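Local coordinates for protein soluble lytic murein transglycosylase (Escherichia coli, PDB 1QSA) that cleaves the glycosidic bonds between N-acetylmuramic acid and N-acetylglucosamine in peptidoglycan, forming a 1,6-anhydro bond in the muramic acid product, at residues Gly568-Ala572 and Val573-Glu577; Thr607-Ser610 and Ala611-Gly615; Pro556-Val559 and Arg560-Gly564; Ile579-Ser582 and Glu583-Gly586; Gly299-Arg302 and Gly303-Thr306. One frame throughout, in Å; residues are numbered along the deposited sequence. Where two conformers were deposited one is given.

Overall arrangement
Four of the five contacts crowd into the last sixty or so residues of this all-helical chain, and the fifth comes from much earlier in it. Along the sequence the order is interaction 5, 3, 1, 4, 2. Interaction 1, at the start of helix 572-578, touches all the others and lies 12 to 13 Å from each, centre to centre. Interaction 3 on helix 556-566 and interaction 4 at the head of helix 582-601 meet through Trp562, Pro580 and Phe581. Interactions 2 and 5 do not touch, their nearest atoms being about 13 Å apart. Interaction 1 thus joins the lysozyme-like catalytic domain to the corner between helix 285-298 and helix 301-310 of the alpha-superhelix, through Ile570 on Gly299.

Interaction 1: residues Gly568-Ala572 and Val573-Glu577; sequences GRIDA and VAFVE
Asp571 and Ala574 meet where the loop after helix 556-566 turns into helix 572-578. CB of Asp571 carries a carboxylate whose CG stands between the backbone N and the carbonyl carbon (chi1 71°), which swings the group over the first turn. CG lies 4.0 Å from Val573 N. Beyond it, OD1 accepts from Ala574 N at 2.8 Å, met nearly along the C-O axis with an N-H...O angle of 164°; the same oxygen lies 3.4 Å from Ala574 CB. The other tip, OD2, is hydrogen-bonded to two glycerol molecules, probably from the crystallisation liquor. This is an aspartate N-cap: the carboxylate takes up an amide of the first turn, and its negative charge probably suits the positive end of the helix dipole. The backbone follows directly, Phe575 N donating to Asp571 O at 2.9 Å and Val576 N to Ala572 O at 3.1 Å.

Ile570 makes the apolar contacts ahead of the cap. Its CB packs on Ala574 CB at 3.9 Å, while CD1 reaches Phe575 N at 3.6 Å and sits at the edge of the Phe575 ring, near its plane. That ring continues into the domain, meeting Phe547 edge-to-face and packing on Trp562 and Leu563 of helix 556-566.

Interaction 2: residues Thr607-Ser610 and Ala611-Gly615; sequences TLMS and ATEWG
Two torsions set Ser610 and Glu613 against each other: chi1 of Ser610 (70°) tucks OG in over its own backbone, facing the first turn, and the Glu613 chain, with CG beside its backbone N (chi1 -71°), runs extended back toward the serine. OG then accepts from Glu613 N at 3.0 Å, and in return Ser610 N donates to Glu613 OE1, also at 3.0 Å and almost straight. The carboxylate oxygen is met on its anti side, 31° out of the carboxylate plane. These reciprocal bonds are a capping box, closing the N-terminus of the short helix 611-615 near the chain's end. Between them the aliphatic part of the glutamate is drawn close, its CG 3.2 Å from Ser610 OG. OE1 also forms a salt bridge with Arg545, which would help to hold the carboxylate in place and is itself bonded to Leu608 O.

Outside the box, Met609 and Trp614 cross at about a right angle in a Met-aromatic contact. The sulfur comes to the rim of the indole, near its plane, with SD 3.8 Å from Trp614 CE3. Trp614 N closes the first helical turn on Ser610 O at 2.8 Å.

Interaction 3: residues Pro556-Val559 and Arg560-Gly564; sequences PGRV and RTWLG
Pro556 and Arg560 stand one turn apart at the start of helix 556-566, a helix of the lysozyme-like domain with one side packed on helix 545-554. Backbone bonds of the i to i+4 kind run without a break: Arg560 N to Pro556 O, Thr561 N to Gly557 O, Trp562 N to Arg558 O and Leu563 N to Val559 O.

Contacts over flat groups come next. In the conformer given, the Arg560 guanidinium, its chain bent at chi3 (-73°), folds back so that one face lies over Pro556 and Gly557, with NH2 3.4 Å from Gly557 CA; a second conformer makes this doubtful as a fixed contact. Arg558 CB makes a CH-pi contact with the six-membered ring of Trp562, 4.3 Å from its centroid and over the face. Arg558 O also lies over the indole, 3.2 Å from Trp562 CG.

Apolar packing is carried by Val559 and Leu563, which lie side by side and point the same way, CG1 of the valine 4.0 Å from CD1 of the leucine; they face helix 545-554 and its Ala550, Ala551 and Phe547.

Water completes the polar side. One molecule bridges Gly557 O and Thr561 OG1; another, in the plane of the indole at its edge, accepts from Trp562 NE1 at 2.9 Å and weakly from Arg558 NH1.

Interaction 4: residues Ile579-Ser582 and Glu583-Gly586; sequences IPFS and ETRG
Thr584 and Arg585 reach back from the opening turn of helix 582-601 to Phe581, which holds the N-cap position, and to Ile579. Ahead of them Glu583 extends its carboxylate to Asn553, which donates to OE2; the Glu583 side chain is about 7 Å from that of Glu478, the predicted active-site residue, between nearest atoms.

Thr584 is buried. It lies alongside Phe581, pointing the same way, with OG1 3.6 Å from Phe581 CB and at the edge of the ring, while OG1 has its hydrogen bond with Asn553 OD1. Ile579 crosses it at about a right angle, CG2 4.0 Å from Thr584 CB.

Arg585 does most of the gripping. Its chain leaves with CG anti to the backbone N (chi1 -173°) and bends at chi3 (62°), which brings the guanidinium back over the loop. NH1 donates to Ile579 O at 2.8 Å, with the oxygen only 6° out of the guanidinium plane, and one face of the group rests on Ser582 CA. A water accepts from NH1 and donates to Pro580 O. The backbone N of Arg585 meanwhile bonds to Phe581 O at 3.0 Å.

Gly586 N bonds to Ser582 O, continuing the helix. One arginine thus ties two successive loop carbonyls, one directly and one through water, which probably helps to hold the connection from helix 572-578 in its course into the next helix.

Interaction 5: residues Gly299-Arg302 and Gly303-Thr306; sequences GDRR and GLNT
A tight helix-to-helix corner, from helix 285-298 into helix 301-310, sets Asp300 against Gly303. Gly299 ends the first helix in a Schellman motif, with positive phi and two bonds back into the last turn, and Asp300 immediately becomes the N-cap of the second. The aspartate CG lies anti to the backbone N (chi1 -176°), a setting that carries the carboxylate across the new helix end. OD1 accepts from Gly303 N at 2.9 Å, but the amide approaches from above the carboxylate plane, 67° out of it, and the bond is bent to 152°. The flat of the carboxylate therefore lies against the glycine, with OD2 3.5 Å from Gly303 CA, a closeness that the missing side chain permits.

This Schellman motif followed at once by an N-cap joins helix 285-298 to helix 301-310 within the alpha-superhelix. The first turn is then set by backbone bonds, Leu304 N to Asp300 O at 2.9 Å, Asn305 N to Arg301 O and Thr306 N to Arg302 O.

Facing helix 319-331, Arg301 and Leu304 run side by side and point the same way, NH1 of the arginine 3.5 Å from CD2 of the leucine. Bends at chi2 and chi3 curl the arginine toward that helix, where it forms salt bridges with Glu331 and Asp327. Leu304 touches the same helix at Trp324 and Leu328, and helix 285-298 at Val292 and Leu296.

Interaction 1: residues Gly568-Ala572 and Val573-Glu577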
loop_
_atom_site.group_PDB
_atom_site.type_symbol
_atom_site.label_atom_id
_atom_site.label_comp_id
_atom_site.label_asym_id
_atom_site.label_seq_id
_atom_site.Cartn_x
_atom_site.Cartn_y
_atom_site.Cartn_z
ATOM N N GLY A 568 -22.707 -21.105 -7.883
ATOM C CA GLY A 568 -23.805 -20.744 -8.768
ATOM C C GLY A 568 -25.071 -20.197 -8.131
ATOM O O GLY A 568 -26.077 -19.998 -8.821
ATOM N N ARG A 569 -25.001 -19.887 -6.839
ATOM C CA ARG A 569 -26.150 -19.393 -6.088
ATOM C C ARG A 569 -26.340 -17.880 -6.055
ATOM O O ARG A 569 -27.400 -17.407 -5.641
ATOM C CB ARG A 569 -26.052 -19.857 -4.631
ATOM C CG ARG A 569 -26.179 -21.369 -4.413
ATOM C CD ARG A 569 -25.953 -21.725 -2.948
ATOM N NE ARG A 569 -24.573 -21.492 -2.515
ATOM C CZ ARG A 569 -24.125 -21.729 -1.287
ATOM N NH1 ARG A 569 -24.945 -22.204 -0.345
ATOM N NH2 ARG A 569 -22.863 -21.494 -0.997
ATOM N N ILE A 570 -25.338 -17.118 -6.493
ATOM C CA ILE A 570 -25.430 -15.653 -6.358
ATOM C C ILE A 570 -25.236 -14.829 -7.629
ATOM O O ILE A 570 -24.921 -15.370 -8.691
ATOM C CB ILE A 570 -24.445 -15.161 -5.259
ATOM C CG1 ILE A 570 -22.996 -15.242 -5.764
ATOM C CG2 ILE A 570 -24.599 -16.032 -3.997
ATOM C CD1 ILE A 570 -21.941 -14.980 -4.684
ATOM N N ASP A 571 -25.449 -13.515 -7.527
ATOM C CA ASP A 571 -25.275 -12.660 -8.692
ATOM C C ASP A 571 -23.881 -12.025 -8.761
ATOM O O ASP A 571 -23.051 -12.225 -7.871
ATOM C CB ASP A 571 -26.423 -11.631 -8.842
ATOM C CG ASP A 571 -26.402 -10.508 -7.797
ATOM O OD1 ASP A 571 -25.369 -10.223 -7.175
ATOM O OD2 ASP A 571 -27.455 -9.860 -7.634
ATOM N N ALA A 572 -23.622 -11.305 -9.850
ATOM C CA ALA A 572 -22.321 -10.672 -10.089
ATOM C C ALA A 572 -21.848 -9.731 -8.985
ATOM O O ALA A 572 -20.681 -9.781 -8.564
ATOM C CB ALA A 572 -22.351 -9.926 -11.415
ATOM N N VAL A 573 -22.756 -8.893 -8.492
ATOM C CA VAL A 573 -22.417 -7.919 -7.455
ATOM C C VAL A 573 -22.142 -8.627 -6.135
ATOM O O VAL A 573 -21.209 -8.277 -5.435
ATOM C CB VAL A 573 -23.553 -6.874 -7.263
ATOM C CG1 VAL A 573 -23.071 -5.713 -6.398
ATOM C CG2 VAL A 573 -24.051 -6.362 -8.625
ATOM N N ALA A 574 -22.951 -9.644 -5.815
ATOM C CA ALA A 574 -22.767 -10.409 -4.580
ATOM C C ALA A 574 -21.429 -11.162 -4.630
ATOM O O ALA A 574 -20.720 -11.251 -3.620
ATOM C CB ALA A 574 -23.927 -11.386 -4.380
ATOM N N PHE A 575 -21.061 -11.670 -5.803
ATOM C CA PHE A 575 -19.777 -12.367 -5.925
ATOM C C PHE A 575 -18.607 -11.387 -5.660
ATOM O O PHE A 575 -17.705 -11.693 -4.896
ATOM C CB PHE A 575 -19.620 -13.037 -7.285
ATOM C CG PHE A 575 -18.370 -13.853 -7.397
ATOM C CD1 PHE A 575 -18.330 -15.166 -6.927
ATOM C CD2 PHE A 575 -17.200 -13.285 -7.893
ATOM C CE1 PHE A 575 -17.128 -15.890 -6.948
ATOM C CE2 PHE A 575 -16.002 -13.994 -7.919
ATOM C CZ PHE A 575 -15.975 -15.300 -7.441
ATOM N N VAL A 576 -18.665 -10.191 -6.243
ATOM C CA VAL A 576 -17.603 -9.200 -6.023
ATOM C C VAL A 576 -17.523 -8.800 -4.544
ATOM O O VAL A 576 -16.445 -8.823 -3.936
ATOM C CB VAL A 576 -17.852 -7.920 -6.866
ATOM C CG1 VAL A 576 -16.870 -6.786 -6.454
ATOM C CG2 VAL A 576 -17.683 -8.232 -8.344
ATOM N N GLU A 577 -18.672 -8.486 -3.951
ATOM C CA GLU A 577 -18.702 -8.037 -2.565
ATOM C C GLU A 577 -18.289 -9.093 -1.547
ATOM O O GLU A 577 -17.752 -8.759 -0.487
ATOM C CB GLU A 577 -20.086 -7.478 -2.204
ATOM C CG GLU A 577 -20.074 -6.709 -0.886
ATOM C CD GLU A 577 -19.069 -5.571 -0.900
ATOM O OE1 GLU A 577 -19.103 -4.759 -1.833
ATOM O OE2 GLU A 577 -18.225 -5.484 0.007
#

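Interaction 2: residues Thr607-Ser610 and Ala611-Gly615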
loop_
_atom_site.group_PDB
_atom_site.type_symbol
_atom_site.label_atom_id
_atom_site.label_comp_id
_atom_site.label_asym_id
_atom_site.label_seq_id
_atom_site.Cartn_x
_atom_site.Cartn_y
_atom_site.Cartn_z
ATOM N N THR A 607 -21.150 1.214 -19.679
ATOM C CA THR A 607 -21.968 0.327 -18.843
ATOM C C THR A 607 -21.002 -0.511 -17.996
ATOM O O THR A 607 -20.013 -1.015 -18.509
ATOM C CB THR A 607 -22.851 -0.597 -19.703
ATOM O OG1 THR A 607 -23.594 0.201 -20.640
ATOM C CG2 THR A 607 -23.838 -1.388 -18.817
ATOM N N LEU A 608 -21.287 -0.659 -16.711
ATOM C CA LEU A 608 -20.373 -1.380 -15.823
ATOM C C LEU A 608 -20.009 -2.814 -16.196
ATOM O O LEU A 608 -18.836 -3.204 -16.121
ATOM C CB LEU A 608 -20.886 -1.342 -14.383
ATOM C CG LEU A 608 -19.900 -1.947 -13.373
ATOM C CD1 LEU A 608 -18.689 -1.032 -13.213
ATOM C CD2 LEU A 608 -20.599 -2.173 -12.043
ATOM N N MET A 609 -21.023 -3.612 -16.514
ATOM C CA MET A 609 -20.817 -5.014 -16.872
ATOM C C MET A 609 -21.515 -5.356 -18.180
ATOM O O MET A 609 -22.509 -4.723 -18.559
ATOM C CB MET A 609 -21.375 -5.943 -15.774
ATOM C CG MET A 609 -20.741 -5.749 -14.398
ATOM S SD MET A 609 -21.219 -7.052 -13.255
ATOM C CE MET A 609 -20.842 -6.323 -11.679
ATOM N N SER A 610 -20.997 -6.375 -18.856
ATOM C CA SER A 610 -21.607 -6.860 -20.093
ATOM C C SER A 610 -22.879 -7.603 -19.676
ATOM O O SER A 610 -23.044 -7.962 -18.505
ATOM C CB SER A 610 -20.660 -7.828 -20.815
ATOM O OG SER A 610 -20.534 -9.061 -20.121
ATOM N N ALA A 611 -23.781 -7.834 -20.622
ATOM C CA ALA A 611 -25.020 -8.552 -20.309
ATOM C C ALA A 611 -24.682 -9.940 -19.763
ATOM O O ALA A 611 -25.310 -10.410 -18.821
ATOM C CB ALA A 611 -25.872 -8.692 -21.562
ATOM N N THR A 612 -23.650 -10.563 -20.327
ATOM C CA THR A 612 -23.235 -11.896 -19.892
ATOM C C THR A 612 -22.687 -11.892 -18.463
ATOM O O THR A 612 -23.070 -12.729 -17.639
ATOM C CB THR A 612 -22.232 -12.506 -20.889
ATOM O OG1 THR A 612 -22.888 -12.661 -22.161
ATOM C CG2 THR A 612 -21.758 -13.869 -20.412
ATOM N N GLU A 613 -21.835 -10.923 -18.151
ATOM C CA GLU A 613 -21.284 -10.819 -16.802
ATOM C C GLU A 613 -22.398 -10.513 -15.801
ATOM O O GLU A 613 -22.463 -11.111 -14.716
ATOM C CB GLU A 613 -20.240 -9.698 -16.750
ATOM C CG GLU A 613 -18.946 -10.020 -17.489
ATOM C CD GLU A 613 -18.076 -8.791 -17.726
ATOM O OE1 GLU A 613 -18.607 -7.667 -17.697
ATOM O OE2 GLU A 613 -16.861 -8.950 -17.962
ATOM N N TRP A 614 -23.255 -9.558 -16.156
ATOM C CA TRP A 614 -24.355 -9.127 -15.296
ATOM C C TRP A 614 -25.371 -10.224 -14.969
ATOM O O TRP A 614 -25.864 -10.290 -13.842
ATOM C CB TRP A 614 -25.088 -7.945 -15.950
ATOM C CG TRP A 614 -26.166 -7.306 -15.100
ATOM C CD1 TRP A 614 -27.529 -7.475 -15.213
ATOM C CD2 TRP A 614 -25.968 -6.374 -14.032
ATOM N NE1 TRP A 614 -28.180 -6.703 -14.278
ATOM C CE2 TRP A 614 -27.253 -6.014 -13.541
ATOM C CE3 TRP A 614 -24.838 -5.804 -13.442
ATOM C CZ2 TRP A 614 -27.428 -5.106 -12.487
ATOM C CZ3 TRP A 614 -25.012 -4.898 -12.391
ATOM C CH2 TRP A 614 -26.303 -4.561 -11.928
ATOM N N GLY A 615 -25.647 -11.083 -15.944
ATOM C CA GLY A 615 -26.659 -12.122 -15.768
ATOM C C GLY A 615 -26.254 -13.531 -15.389
ATOM O O GLY A 615 -27.110 -14.356 -15.077
#

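Interaction 3: residues Pro556-Val559 and Arg560-Gly564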
loop_
_atom_site.group_PDB
_atom_site.type_symbol
_atom_site.label_atom_id
_atom_site.label_comp_id
_atom_site.label_asym_id
_atom_site.label_seq_id
_atom_site.Cartn_x
_atom_site.Cartn_y
_atom_site.Cartn_z
ATOM N N PRO A 556 -5.354 -17.842 -10.302
ATOM C CA PRO A 556 -6.504 -18.645 -10.738
ATOM C C PRO A 556 -7.024 -19.640 -9.683
ATOM O O PRO A 556 -8.226 -19.846 -9.586
ATOM C CB PRO A 556 -5.970 -19.369 -11.979
ATOM C CG PRO A 556 -4.934 -18.421 -12.514
ATOM C CD PRO A 556 -4.242 -17.923 -11.271
ATOM N N GLY A 557 -6.125 -20.208 -8.877
ATOM C CA GLY A 557 -6.518 -21.163 -7.851
ATOM C C GLY A 557 -7.516 -20.609 -6.851
ATOM O O GLY A 557 -8.525 -21.254 -6.533
ATOM N N ARG A 558 -7.240 -19.398 -6.375
ATOM C CA ARG A 558 -8.116 -18.712 -5.419
ATOM C C ARG A 558 -9.475 -18.460 -6.040
ATOM O O ARG A 558 -10.491 -18.662 -5.382
ATOM C CB ARG A 558 -7.505 -17.382 -4.962
ATOM C CG ARG A 558 -6.519 -17.525 -3.831
ATOM C CD ARG A 558 -7.211 -18.017 -2.553
ATOM N NE ARG A 558 -6.221 -18.452 -1.574
ATOM C CZ ARG A 558 -6.501 -19.070 -0.430
ATOM N NH1 ARG A 558 -7.763 -19.303 -0.081
ATOM N NH2 ARG A 558 -5.511 -19.432 0.379
ATOM N N VAL A 559 -9.498 -18.034 -7.304
ATOM C CA VAL A 559 -10.770 -17.772 -7.973
ATOM C C VAL A 559 -11.573 -19.073 -8.092
ATOM O O VAL A 559 -12.781 -19.067 -7.851
ATOM C CB VAL A 559 -10.579 -17.094 -9.351
ATOM C CG1 VAL A 559 -11.929 -16.880 -10.033
ATOM C CG2 VAL A 559 -9.862 -15.757 -9.185
ATOM N N ARG A 560 -10.912 -20.191 -8.408
ATOM C CA ARG A 560 -11.614 -21.481 -8.487
ATOM C C ARG A 560 -12.260 -21.818 -7.138
ATOM O O ARG A 560 -13.416 -22.240 -7.080
ATOM C CB ARG A 560 -10.645 -22.592 -8.890
ATOM C CG ARG A 560 -10.225 -22.532 -10.347
ATOM C CD ARG A 560 -9.467 -23.794 -10.756
ATOM N NE ARG A 560 -8.114 -23.874 -10.200
ATOM C CZ ARG A 560 -7.026 -23.382 -10.800
ATOM N NH1 ARG A 560 -7.130 -22.723 -11.939
ATOM N NH2 ARG A 560 -5.839 -23.506 -10.235
ATOM N N THR A 561 -11.505 -21.630 -6.060
ATOM C CA THR A 561 -12.011 -21.872 -4.705
ATOM C C THR A 561 -13.232 -20.992 -4.407
ATOM O O THR A 561 -14.262 -21.468 -3.928
ATOM C CB THR A 561 -10.905 -21.611 -3.659
ATOM O OG1 THR A 561 -9.870 -22.583 -3.838
ATOM C CG2 THR A 561 -11.443 -21.707 -2.237
ATOM N N TRP A 562 -13.122 -19.701 -4.695
ATOM C CA TRP A 562 -14.231 -18.794 -4.463
ATOM C C TRP A 562 -15.487 -19.181 -5.245
ATOM O O TRP A 562 -16.600 -19.141 -4.711
ATOM C CB TRP A 562 -13.796 -17.369 -4.799
ATOM C CG TRP A 562 -12.709 -16.885 -3.878
ATOM C CD1 TRP A 562 -12.371 -17.409 -2.655
ATOM C CD2 TRP A 562 -11.805 -15.797 -4.116
ATOM N NE1 TRP A 562 -11.311 -16.709 -2.119
ATOM C CE2 TRP A 562 -10.939 -15.721 -2.996
ATOM C CE3 TRP A 562 -11.634 -14.877 -5.168
ATOM C CZ2 TRP A 562 -9.916 -14.766 -2.898
ATOM C CZ3 TRP A 562 -10.608 -13.918 -5.064
ATOM C CH2 TRP A 562 -9.769 -13.878 -3.935
ATOM N N LEU A 563 -15.301 -19.619 -6.491
ATOM C CA LEU A 563 -16.437 -20.031 -7.309
ATOM C C LEU A 563 -17.052 -21.327 -6.782
ATOM O O LEU A 563 -18.264 -21.520 -6.856
ATOM C CB LEU A 563 -16.028 -20.154 -8.780
ATOM C CG LEU A 563 -15.996 -18.809 -9.516
ATOM C CD1 LEU A 563 -15.288 -18.947 -10.871
ATOM C CD2 LEU A 563 -17.436 -18.307 -9.684
ATOM N N GLY A 564 -16.212 -22.177 -6.190
ATOM C CA GLY A 564 -16.692 -23.424 -5.607
ATOM C C GLY A 564 -17.515 -23.125 -4.357
ATOM O O GLY A 564 -18.455 -23.860 -4.035
HETATM O O HOH W 1 -8.461 -24.087 -6.172
HETATM O O HOH W 2 -10.227 -17.889 0.263
#

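Interaction 4: residues Ile579-Ser582 and Glu583-Gly586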
loop_
_atom_site.group_PDB
_atom_site.type_symbol
_atom_site.label_atom_id
_atom_site.label_comp_id
_atom_site.label_asym_id
_atom_site.label_seq_id
_atom_site.Cartn_x
_atom_site.Cartn_y
_atom_site.Cartn_z
ATOM N N ILE A 579 -16.026 -11.530 -2.066
ATOM C CA ILE A 579 -14.633 -11.986 -2.213
ATOM C C ILE A 579 -14.010 -11.791 -0.815
ATOM O O ILE A 579 -14.023 -10.695 -0.265
ATOM C CB ILE A 579 -13.896 -11.153 -3.270
ATOM C CG1 ILE A 579 -14.362 -11.600 -4.669
ATOM C CG2 ILE A 579 -12.379 -11.319 -3.113
ATOM C CD1 ILE A 579 -13.854 -10.720 -5.832
ATOM N N PRO A 580 -13.485 -12.871 -0.222
ATOM C CA PRO A 580 -12.903 -12.796 1.124
ATOM C C PRO A 580 -11.616 -12.026 1.368
ATOM O O PRO A 580 -11.331 -11.684 2.511
ATOM C CB PRO A 580 -12.798 -14.261 1.544
ATOM C CG PRO A 580 -12.588 -14.975 0.265
ATOM C CD PRO A 580 -13.475 -14.254 -0.739
ATOM N N PHE A 581 -10.828 -11.790 0.323
ATOM C CA PHE A 581 -9.590 -11.027 0.454
ATOM C C PHE A 581 -9.942 -9.566 0.194
ATOM O O PHE A 581 -10.334 -9.221 -0.921
ATOM C CB PHE A 581 -8.561 -11.448 -0.597
ATOM C CG PHE A 581 -7.971 -12.810 -0.384
ATOM C CD1 PHE A 581 -8.371 -13.620 0.678
ATOM C CD2 PHE A 581 -7.005 -13.284 -1.273
ATOM C CE1 PHE A 581 -7.813 -14.897 0.847
ATOM C CE2 PHE A 581 -6.447 -14.542 -1.121
ATOM C CZ PHE A 581 -6.853 -15.350 -0.053
ATOM N N SER A 582 -9.798 -8.712 1.205
ATOM C CA SER A 582 -10.127 -7.295 1.041
ATOM C C SER A 582 -9.363 -6.627 -0.098
ATOM O O SER A 582 -9.929 -5.803 -0.812
ATOM C CB SER A 582 -9.901 -6.526 2.349
ATOM O OG SER A 582 -8.580 -6.691 2.816
ATOM N N GLU A 583 -8.083 -6.983 -0.269
ATOM C CA GLU A 583 -7.274 -6.397 -1.342
ATOM C C GLU A 583 -7.841 -6.738 -2.721
ATOM O O GLU A 583 -7.959 -5.869 -3.583
ATOM C CB GLU A 583 -5.814 -6.873 -1.281
ATOM C CG GLU A 583 -4.963 -6.377 -2.475
ATOM C CD GLU A 583 -3.594 -7.062 -2.590
ATOM O OE1 GLU A 583 -3.080 -7.572 -1.566
ATOM O OE2 GLU A 583 -3.021 -7.084 -3.710
ATOM N N THR A 584 -8.192 -8.003 -2.924
ATOM C CA THR A 584 -8.723 -8.451 -4.215
ATOM C C THR A 584 -10.115 -7.875 -4.479
ATOM O O THR A 584 -10.465 -7.552 -5.616
ATOM C CB THR A 584 -8.743 -9.982 -4.281
ATOM O OG1 THR A 584 -7.439 -10.474 -3.923
ATOM C CG2 THR A 584 -9.090 -10.456 -5.695
ATOM N N ARG A 585 -10.935 -7.801 -3.436
ATOM C CA ARG A 585 -12.274 -7.229 -3.577
ATOM C C ARG A 585 -12.156 -5.772 -4.050
ATOM O O ARG A 585 -12.832 -5.348 -4.995
ATOM C CB ARG A 585 -13.002 -7.306 -2.233
ATOM C CG ARG A 585 -14.449 -6.893 -2.292
ATOM C CD ARG A 585 -15.148 -7.193 -0.967
ATOM N NE ARG A 585 -14.603 -6.473 0.181
ATOM C CZ ARG A 585 -13.981 -7.038 1.218
ATOM N NH1 ARG A 585 -13.799 -8.349 1.269
ATOM N NH2 ARG A 585 -13.539 -6.287 2.216
ATOM N N GLY A 586 -11.268 -5.011 -3.410
ATOM C CA GLY A 586 -11.070 -3.623 -3.799
ATOM C C GLY A 586 -10.469 -3.495 -5.195
ATOM O O GLY A 586 -10.814 -2.579 -5.954
HETATM O O HOH W 3 -12.668 -9.361 3.833
#

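Interaction 5: residues Gly299-Arg302 and Gly303-Thr306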
loop_
_atom_site.group_PDB
_atom_site.type_symbol
_atom_site.label_atom_id
_atom_site.label_comp_id
_atom_site.label_asym_id
_atom_site.label_seq_id
_atom_site.Cartn_x
_atom_site.Cartn_y
_atom_site.Cartn_z
ATOM N N GLY A 299 -25.858 -16.633 -0.990
ATOM C CA GLY A 299 -27.229 -16.416 -1.442
ATOM C C GLY A 299 -28.244 -16.496 -0.317
ATOM O O GLY A 299 -29.431 -16.745 -0.547
ATOM N N ASP A 300 -27.777 -16.270 0.899
ATOM C CA ASP A 300 -28.621 -16.329 2.089
ATOM C C ASP A 300 -29.411 -15.033 2.250
ATOM O O ASP A 300 -28.932 -14.072 2.855
ATOM C CB ASP A 300 -27.725 -16.576 3.306
ATOM C CG ASP A 300 -28.499 -16.756 4.603
ATOM O OD1 ASP A 300 -29.753 -16.711 4.631
ATOM O OD2 ASP A 300 -27.821 -16.951 5.623
ATOM N N ARG A 301 -30.642 -15.029 1.750
ATOM C CA ARG A 301 -31.487 -13.831 1.835
ATOM C C ARG A 301 -31.894 -13.430 3.253
ATOM O O ARG A 301 -31.802 -12.250 3.608
ATOM C CB ARG A 301 -32.714 -13.958 0.933
ATOM C CG ARG A 301 -32.376 -14.271 -0.517
ATOM C CD ARG A 301 -31.468 -13.201 -1.133
ATOM N NE ARG A 301 -32.203 -11.951 -1.323
ATOM C CZ ARG A 301 -31.645 -10.772 -1.579
ATOM N NH1 ARG A 301 -30.324 -10.654 -1.638
ATOM N NH2 ARG A 301 -32.412 -9.703 -1.754
ATOM N N ARG A 302 -32.341 -14.388 4.067
ATOM C CA ARG A 302 -32.711 -14.073 5.451
ATOM C C ARG A 302 -31.491 -13.600 6.220
ATOM O O ARG A 302 -31.573 -12.685 7.048
ATOM C CB ARG A 302 -33.312 -15.287 6.163
ATOM C CG ARG A 302 -34.678 -15.612 5.662
ATOM C CD ARG A 302 -35.378 -16.687 6.461
ATOM N NE ARG A 302 -36.772 -16.748 6.024
ATOM C CZ ARG A 302 -37.640 -17.696 6.364
ATOM N NH1 ARG A 302 -37.271 -18.699 7.151
ATOM N NH2 ARG A 302 -38.881 -17.640 5.902
ATOM N N GLY A 303 -30.356 -14.244 5.944
ATOM C CA GLY A 303 -29.112 -13.884 6.599
ATOM C C GLY A 303 -28.673 -12.474 6.248
ATOM O O GLY A 303 -28.196 -11.744 7.097
ATOM N N LEU A 304 -28.844 -12.087 4.992
ATOM C CA LEU A 304 -28.461 -10.749 4.572
ATOM C C LEU A 304 -29.299 -9.734 5.343
ATOM O O LEU A 304 -28.775 -8.738 5.831
ATOM C CB LEU A 304 -28.671 -10.574 3.066
ATOM C CG LEU A 304 -28.359 -9.170 2.543
ATOM C CD1 LEU A 304 -26.887 -8.818 2.838
ATOM C CD2 LEU A 304 -28.677 -9.068 1.053
ATOM N N ASN A 305 -30.603 -9.991 5.434
ATOM C CA ASN A 305 -31.509 -9.090 6.151
ATOM C C ASN A 305 -31.092 -8.992 7.620
ATOM O O ASN A 305 -30.916 -7.899 8.150
ATOM C CB ASN A 305 -32.958 -9.584 6.044
ATOM C CG ASN A 305 -33.948 -8.628 6.710
ATOM O OD1 ASN A 305 -34.561 -8.953 7.731
ATOM N ND2 ASN A 305 -34.098 -7.444 6.133
ATOM N N THR A 306 -30.865 -10.144 8.247
ATOM C CA THR A 306 -30.470 -10.197 9.651
ATOM C C THR A 306 -29.163 -9.469 9.959
ATOM O O THR A 306 -29.100 -8.618 10.850
ATOM C CB THR A 306 -30.313 -11.655 10.121
ATOM O OG1 THR A 306 -31.581 -12.315 10.045
ATOM C CG2 THR A 306 -29.776 -11.720 11.565
#